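Local structure of C2 toxin component I (Clostridium botulinum, 2J3X) at residues E24-W29 against V176-E181; T31-L36 against L89-L94. The protein acts as the enzymatic component of a binary toxin, an ADP-ribosyltransferase that probably modifies actin inside host cells. The protein carries 2 engineered substitutions. All blocks are in the same frame, centred on the assembly; numbering follows the deposited sequence.

Contact 1 (E24-W29 against V176-E181); sequences EEEKRW and VLNDKE
Glu26 leaves its helix with CG opposite the carbonyl carbon (chi1 -66°) and stays extended beyond CG, which carries the carboxylate past Val176 and up to Asn178. On the way the chain lies across the valine at about a right angle: Glu26 CG is 3.8 Å from Val176 CG1, and the same carbon passes 3.4 Å from Val176 O. The other methyl, Val176 CG2, meets Glu25 CB at 3.8 Å, one helix position back, and the valine therefore rests on the aliphatic parts of two consecutive glutamates. Trp29 adds its benzo ring, which comes obliquely to the start of the strand, with Trp29 CZ3 3.5 Å from Val176 N; the indole nitrogen is held by Ala88 O.

Beyond the valine, Glu26 OE2 and Asn178 OD1 lie 2.5 Å apart, the carboxylate and amide planes turned 30° from each other. Lys23 serves both groups, making a salt bridge to Glu26 OE1 and a hydrogen bond to Asn178 OD1, while Asn178 ND2 gives a 2.8 Å bond to Asp179 O that, with the Lys23 bond to OD1, helps to orient the amide. Glu25 bends away from the strand to the Tyr174 hydroxyl and joins the salt-bridge network of Glu24, Lys27 and Arg28 along the helix.

The axes of helix segment 24-29 and strand 176-178 come within 8.0 Å, their N-to-C directions 133° apart. This is a helix packed on an edge strand: helix 15-30 lies against 175-178, an outermost strand of the mixed sheet within the N-terminal ADP-ribosyltransferase exoenzyme family region.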
loop_
_atom_site.group_PDB
_atom_site.type_symbol
_atom_site.label_atom_id
_atom_site.label_comp_id
_atom_site.label_asym_id
_atom_site.label_seq_id
_atom_site.Cartn_x
_atom_site.Cartn_y
_atom_site.Cartn_z
ATOM N N GLU A 24 10.300 10.296 -29.354
ATOM C CA GLU A 24 11.748 10.607 -29.270
ATOM C C GLU A 24 12.273 10.011 -27.954
ATOM O O GLU A 24 13.338 9.398 -27.890
ATOM C CB GLU A 24 11.939 12.118 -29.285
ATOM C CG GLU A 24 13.355 12.635 -29.189
ATOM C CD GLU A 24 14.277 12.166 -30.316
ATOM O OE1 GLU A 24 13.793 11.731 -31.377
ATOM O OE2 GLU A 24 15.517 12.269 -30.125
ATOM N N GLU A 25 11.469 10.134 -26.905
ATOM C CA GLU A 25 11.941 9.687 -25.600
ATOM C C GLU A 25 11.915 8.166 -25.537
ATOM O O GLU A 25 12.803 7.570 -24.921
ATOM C CB GLU A 25 11.016 10.307 -24.539
ATOM C CG GLU A 25 11.253 11.842 -24.267
ATOM C CD GLU A 25 12.644 12.157 -23.757
ATOM O OE1 GLU A 25 13.172 11.336 -22.963
ATOM O OE2 GLU A 25 13.259 13.176 -24.192
ATOM N N GLU A 26 10.890 7.541 -26.096
ATOM C CA GLU A 26 10.840 6.073 -26.236
ATOM C C GLU A 26 12.045 5.526 -27.033
ATOM O O GLU A 26 12.661 4.520 -26.664
ATOM C CB GLU A 26 9.571 5.633 -26.924
ATOM C CG GLU A 26 8.285 5.900 -26.105
ATOM C CD GLU A 26 6.991 5.855 -26.949
ATOM O OE1 GLU A 26 7.071 5.586 -28.162
ATOM O OE2 GLU A 26 5.881 6.071 -26.384
ATOM N N LYS A 27 12.398 6.225 -28.109
ATOM C CA LYS A 27 13.531 5.833 -28.957
ATOM C C LYS A 27 14.806 5.892 -28.114
ATOM O O LYS A 27 15.615 4.966 -28.135
ATOM C CB LYS A 27 13.616 6.770 -30.185
ATOM C CG LYS A 27 14.979 6.872 -30.882
ATOM C CD LYS A 27 14.939 8.077 -31.889
ATOM C CE LYS A 27 16.316 8.500 -32.368
ATOM N NZ LYS A 27 16.745 9.865 -31.853
ATOM N N ARG A 28 15.003 6.995 -27.382
ATOM C CA ARG A 28 16.182 7.150 -26.520
ATOM C C ARG A 28 16.234 6.031 -25.459
ATOM O O ARG A 28 17.310 5.452 -25.214
ATOM C CB ARG A 28 16.228 8.518 -25.838
ATOM C CG ARG A 28 16.417 9.676 -26.855
ATOM C CD ARG A 28 16.309 11.046 -26.196
ATOM N NE ARG A 28 16.580 12.128 -27.143
ATOM C CZ ARG A 28 16.455 13.439 -26.865
ATOM N NH1 ARG A 28 16.038 13.870 -25.655
ATOM N NH2 ARG A 28 16.738 14.340 -27.794
ATOM N N TRP A 29 15.077 5.764 -24.829
ATOM C CA TRP A 29 15.016 4.745 -23.798
ATOM C C TRP A 29 15.412 3.402 -24.382
ATOM O O TRP A 29 16.230 2.678 -23.771
ATOM C CB TRP A 29 13.585 4.678 -23.269
ATOM C CG TRP A 29 13.363 3.771 -22.072
ATOM C CD1 TRP A 29 14.278 3.342 -21.149
ATOM C CD2 TRP A 29 12.085 3.259 -21.668
ATOM N NE1 TRP A 29 13.621 2.535 -20.180
ATOM C CE2 TRP A 29 12.287 2.471 -20.503
ATOM C CE3 TRP A 29 10.802 3.318 -22.238
ATOM C CZ2 TRP A 29 11.214 1.832 -19.837
ATOM C CZ3 TRP A 29 9.727 2.639 -21.604
ATOM C CH2 TRP A 29 9.963 1.918 -20.402
ATOM N N VAL A 176 8.597 5.842 -20.981
ATOM C CA VAL A 176 7.567 6.577 -21.720
ATOM C C VAL A 176 6.706 5.615 -22.476
ATOM O O VAL A 176 7.206 4.696 -23.159
ATOM C CB VAL A 176 8.179 7.656 -22.677
ATOM C CG1 VAL A 176 7.035 8.328 -23.491
ATOM C CG2 VAL A 176 8.948 8.703 -21.831
ATOM N N LEU A 177 5.392 5.826 -22.357
ATOM C CA LEU A 177 4.441 5.026 -23.072
ATOM C C LEU A 177 3.533 5.915 -23.899
ATOM O O LEU A 177 3.239 7.027 -23.492
ATOM C CB LEU A 177 3.570 4.301 -22.058
ATOM C CG LEU A 177 4.227 3.277 -21.123
ATOM C CD1 LEU A 177 3.099 2.666 -20.292
ATOM C CD2 LEU A 177 5.051 2.203 -21.896
ATOM N N ASN A 178 3.022 5.436 -25.037
ATOM C CA ASN A 178 1.931 6.230 -25.664
ATOM C C ASN A 178 0.925 5.377 -26.393
ATOM O O ASN A 178 1.246 4.275 -26.781
ATOM C CB ASN A 178 2.487 7.214 -26.668
ATOM C CG ASN A 178 2.920 6.517 -27.927
ATOM O OD1 ASN A 178 3.896 5.778 -27.925
ATOM N ND2 ASN A 178 2.137 6.681 -28.999
ATOM N N ASP A 179 -0.285 5.884 -26.577
ATOM C CA ASP A 179 -1.183 5.273 -27.543
ATOM C C ASP A 179 -1.476 6.285 -28.643
ATOM O O ASP A 179 -0.633 7.166 -28.932
ATOM C CB ASP A 179 -2.444 4.730 -26.877
ATOM C CG ASP A 179 -3.214 5.786 -26.127
ATOM O OD1 ASP A 179 -3.008 6.974 -26.411
ATOM O OD2 ASP A 179 -4.037 5.419 -25.243
ATOM N N LYS A 180 -2.651 6.216 -29.252
ATOM C CA LYS A 180 -2.909 7.186 -30.305
ATOM C C LYS A 180 -3.010 8.595 -29.733
ATOM O O LYS A 180 -2.419 9.499 -30.300
ATOM C CB LYS A 180 -4.120 6.834 -31.210
ATOM C CG LYS A 180 -4.227 7.731 -32.489
ATOM C CD LYS A 180 -5.642 7.726 -33.165
ATOM C CE LYS A 180 -5.773 6.611 -34.226
ATOM N NZ LYS A 180 -5.715 5.193 -33.674
ATOM N N GLU A 181 -3.748 8.796 -28.641
ATOM C CA GLU A 181 -4.012 10.174 -28.222
ATOM C C GLU A 181 -3.367 10.586 -26.891
ATOM O O GLU A 181 -3.403 11.773 -26.521
ATOM C CB GLU A 181 -5.507 10.463 -28.188
ATOM C CG GLU A 181 -6.199 10.454 -29.579
ATOM C CD GLU A 181 -5.762 11.584 -30.523
ATOM O OE1 GLU A 181 -4.764 12.303 -30.251
ATOM O OE2 GLU A 181 -6.438 11.755 -31.569
#

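Contact 2 (T31-L36 against L89-L94); sequences TKLNNL and LLKNTL. With SO4 (sulfate ion), chain S.
Lys32 and Lys91 come closest at their CB atoms, 4.4 Å apart, and from there run in opposite directions, each ammonium ending beside the other segment's backbone. Lys91, fully extended beyond CG, has a salt bridge to Glu37 and also brings NZ to Lys32 O at 3.2 Å, in the carbonyl plane with a C=O...N angle of 152°. Its aliphatic part is used too: Leu33 CD2 touches Lys91 CD at 3.8 Å, the two chains crossing obliquely.

Lys32 travels the other way and ends at Asn92, meeting that side chain at about a right angle. A bend at chi3 (-149°) helps set the direction of its tip, and Lys32 NZ gives a 2.8 Å bond to Asn92 OD1, again in the plane of the acceptor carbonyl. A weak second bond, 3.3 Å long, runs from Lys32 NZ to Lys91 O. The Asn92 amide has a second partner, its ND2 donating to Tyr174 O, consistent with OD1 being turned to the lysine.

Farther along, Asn34 occupies the N-cap of helix 35-42, its OD1 accepting from Glu37 N. The backbone N-H of Asn35 binds a sulfate, probably from the crystallisation liquor, at O3, 2.6 Å from Asn35 N, a common way for an anion to sit at a helix start.

At the surface, then, two lysines join the loop after helix 15-30 to the turn that follows helix 77-90. The oxygens they bond across this contact are neutral ones; the Glu37 carboxylate outside it would offset part of the positive charge gathered here.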
loop_
_atom_site.group_PDB
_atom_site.type_symbol
_atom_site.label_atom_id
_atom_site.label_comp_id
_atom_site.label_asym_id
_atom_site.label_seq_id
_atom_site.Cartn_x
_atom_site.Cartn_y
_atom_site.Cartn_z
ATOM N N THR A 31 17.275 2.583 -26.724
ATOM C CA THR A 31 18.724 2.381 -26.993
ATOM C C THR A 31 19.467 1.762 -25.812
ATOM O O THR A 31 20.589 1.277 -25.976
ATOM C CB THR A 31 19.450 3.634 -27.451
ATOM O OG1 THR A 31 19.579 4.576 -26.375
ATOM C CG2 THR A 31 18.667 4.285 -28.614
ATOM N N LYS A 32 18.844 1.775 -24.627
ATOM C CA LYS A 32 19.518 1.300 -23.439
ATOM C C LYS A 32 19.008 -0.096 -23.052
ATOM O O LYS A 32 19.468 -0.652 -22.039
ATOM C CB LYS A 32 19.276 2.252 -22.268
ATOM C CG LYS A 32 19.789 3.698 -22.493
ATOM C CD LYS A 32 19.287 4.587 -21.380
ATOM C CE LYS A 32 19.038 6.019 -21.776
ATOM N NZ LYS A 32 19.030 6.794 -20.510
ATOM N N LEU A 33 18.060 -0.631 -23.822
ATOM C CA LEU A 33 17.416 -1.896 -23.409
ATOM C C LEU A 33 17.861 -3.096 -24.228
ATOM O O LEU A 33 18.210 -2.964 -25.408
ATOM C CB LEU A 33 15.883 -1.772 -23.501
ATOM C CG LEU A 33 15.314 -0.548 -22.777
ATOM C CD1 LEU A 33 13.800 -0.622 -22.827
ATOM C CD2 LEU A 33 15.817 -0.539 -21.348
ATOM N N ASN A 34 17.756 -4.279 -23.617
ATOM C CA ASN A 34 17.991 -5.526 -24.315
ATOM C C ASN A 34 16.650 -5.990 -24.897
ATOM O O ASN A 34 15.598 -5.392 -24.571
ATOM C CB ASN A 34 18.701 -6.517 -23.381
ATOM C CG ASN A 34 17.830 -6.986 -22.216
ATOM O OD1 ASN A 34 16.615 -7.092 -22.349
ATOM N ND2 ASN A 34 18.457 -7.345 -21.094
ATOM N N ASN A 35 16.665 -7.005 -25.763
ATOM C CA ASN A 35 15.471 -7.459 -26.474
ATOM C C ASN A 35 14.336 -7.861 -25.536
ATOM O O ASN A 35 13.188 -7.509 -25.765
ATOM C CB ASN A 35 15.816 -8.660 -27.390
ATOM C CG ASN A 35 14.599 -9.204 -28.161
ATOM O OD1 ASN A 35 13.906 -8.471 -28.869
ATOM N ND2 ASN A 35 14.357 -10.501 -28.036
ATOM N N LEU A 36 14.663 -8.630 -24.500
ATOM C CA LEU A 36 13.592 -9.062 -23.546
ATOM C C LEU A 36 12.931 -7.887 -22.809
ATOM O O LEU A 36 11.702 -7.849 -22.646
ATOM C CB LEU A 36 14.093 -10.108 -22.573
ATOM C CG LEU A 36 14.335 -11.432 -23.339
ATOM C CD1 LEU A 36 15.035 -12.370 -22.397
ATOM C CD2 LEU A 36 13.026 -12.048 -23.920
ATOM N N LEU A 89 13.235 0.533 -16.303
ATOM C CA LEU A 89 13.041 1.851 -15.659
ATOM C C LEU A 89 14.322 2.364 -14.963
ATOM O O LEU A 89 14.571 3.556 -14.930
ATOM C CB LEU A 89 11.857 1.795 -14.669
ATOM C CG LEU A 89 10.489 1.592 -15.324
ATOM C CD1 LEU A 89 9.443 1.342 -14.200
ATOM C CD2 LEU A 89 10.085 2.867 -16.061
ATOM N N LEU A 90 15.104 1.443 -14.377
ATOM C CA LEU A 90 16.326 1.804 -13.628
ATOM C C LEU A 90 17.351 2.459 -14.540
ATOM O O LEU A 90 18.233 3.180 -14.070
ATOM C CB LEU A 90 16.949 0.542 -12.992
ATOM C CG LEU A 90 16.746 0.346 -11.500
ATOM C CD1 LEU A 90 15.571 1.132 -10.957
ATOM C CD2 LEU A 90 16.704 -1.138 -11.119
ATOM N N LYS A 91 17.221 2.200 -15.837
ATOM C CA LYS A 91 18.219 2.620 -16.826
ATOM C C LYS A 91 17.998 4.056 -17.301
ATOM O O LYS A 91 18.808 4.607 -18.043
ATOM C CB LYS A 91 18.188 1.656 -18.009
ATOM C CG LYS A 91 18.848 0.286 -17.687
ATOM C CD LYS A 91 18.666 -0.732 -18.807
ATOM C CE LYS A 91 19.532 -2.009 -18.577
ATOM N NZ LYS A 91 19.429 -2.918 -19.798
ATOM N N ASN A 92 16.921 4.688 -16.857
ATOM C CA ASN A 92 16.490 5.927 -17.472
ATOM C C ASN A 92 16.016 6.912 -16.434
ATOM O O ASN A 92 15.050 6.643 -15.742
ATOM C CB ASN A 92 15.362 5.570 -18.441
ATOM C CG ASN A 92 15.214 6.556 -19.570
ATOM O OD1 ASN A 92 16.197 6.876 -20.244
ATOM N ND2 ASN A 92 13.988 6.960 -19.854
ATOM N N THR A 93 16.698 8.049 -16.273
ATOM C CA THR A 93 16.352 8.974 -15.203
ATOM C C THR A 93 16.024 10.376 -15.717
ATOM O O THR A 93 16.695 10.872 -16.653
ATOM C CB THR A 93 17.485 9.097 -14.185
ATOM O OG1 THR A 93 18.702 9.452 -14.856
ATOM C CG2 THR A 93 17.728 7.742 -13.480
ATOM N N LEU A 94 15.053 11.042 -15.080
ATOM C CA LEU A 94 14.620 12.378 -15.518
ATOM C C LEU A 94 15.733 13.411 -15.410
ATOM O O LEU A 94 16.428 13.454 -14.391
ATOM C CB LEU A 94 13.452 12.872 -14.665
ATOM C CG LEU A 94 12.125 12.172 -15.046
ATOM C CD1 LEU A 94 11.088 12.457 -13.965
ATOM C CD2 LEU A 94 11.622 12.612 -16.465
HETATM S S SO4 S . 19.979 -8.048 -26.645
HETATM O O1 SO4 S . 20.434 -8.872 -27.764
HETATM O O2 SO4 S . 21.084 -7.266 -26.098
HETATM O O3 SO4 S . 18.927 -7.144 -27.107
HETATM O O4 SO4 S . 19.475 -8.931 -25.602
#

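Overall arrangement
From the N terminus the chain runs through helix 15-30, which supplies the first segment of contact 1, and turns at once into 31-36, the first segment of contact 2. Helices 35-42, 47-59, 65-73 and 77-90 follow, and at 89-94 the chain returns to close the loop of contact 2, a mainly helical excursion without strands. Four strands of the sheet follow before 176-181 closes the longer loop of contact 1, so contact 2 is nested inside it. Their centres are about 13 Å apart, and Trp29 CD1 packs on Asn92 CB at 3.7 Å. Together they tie the N-terminal helices to each other and to the sheet's edge.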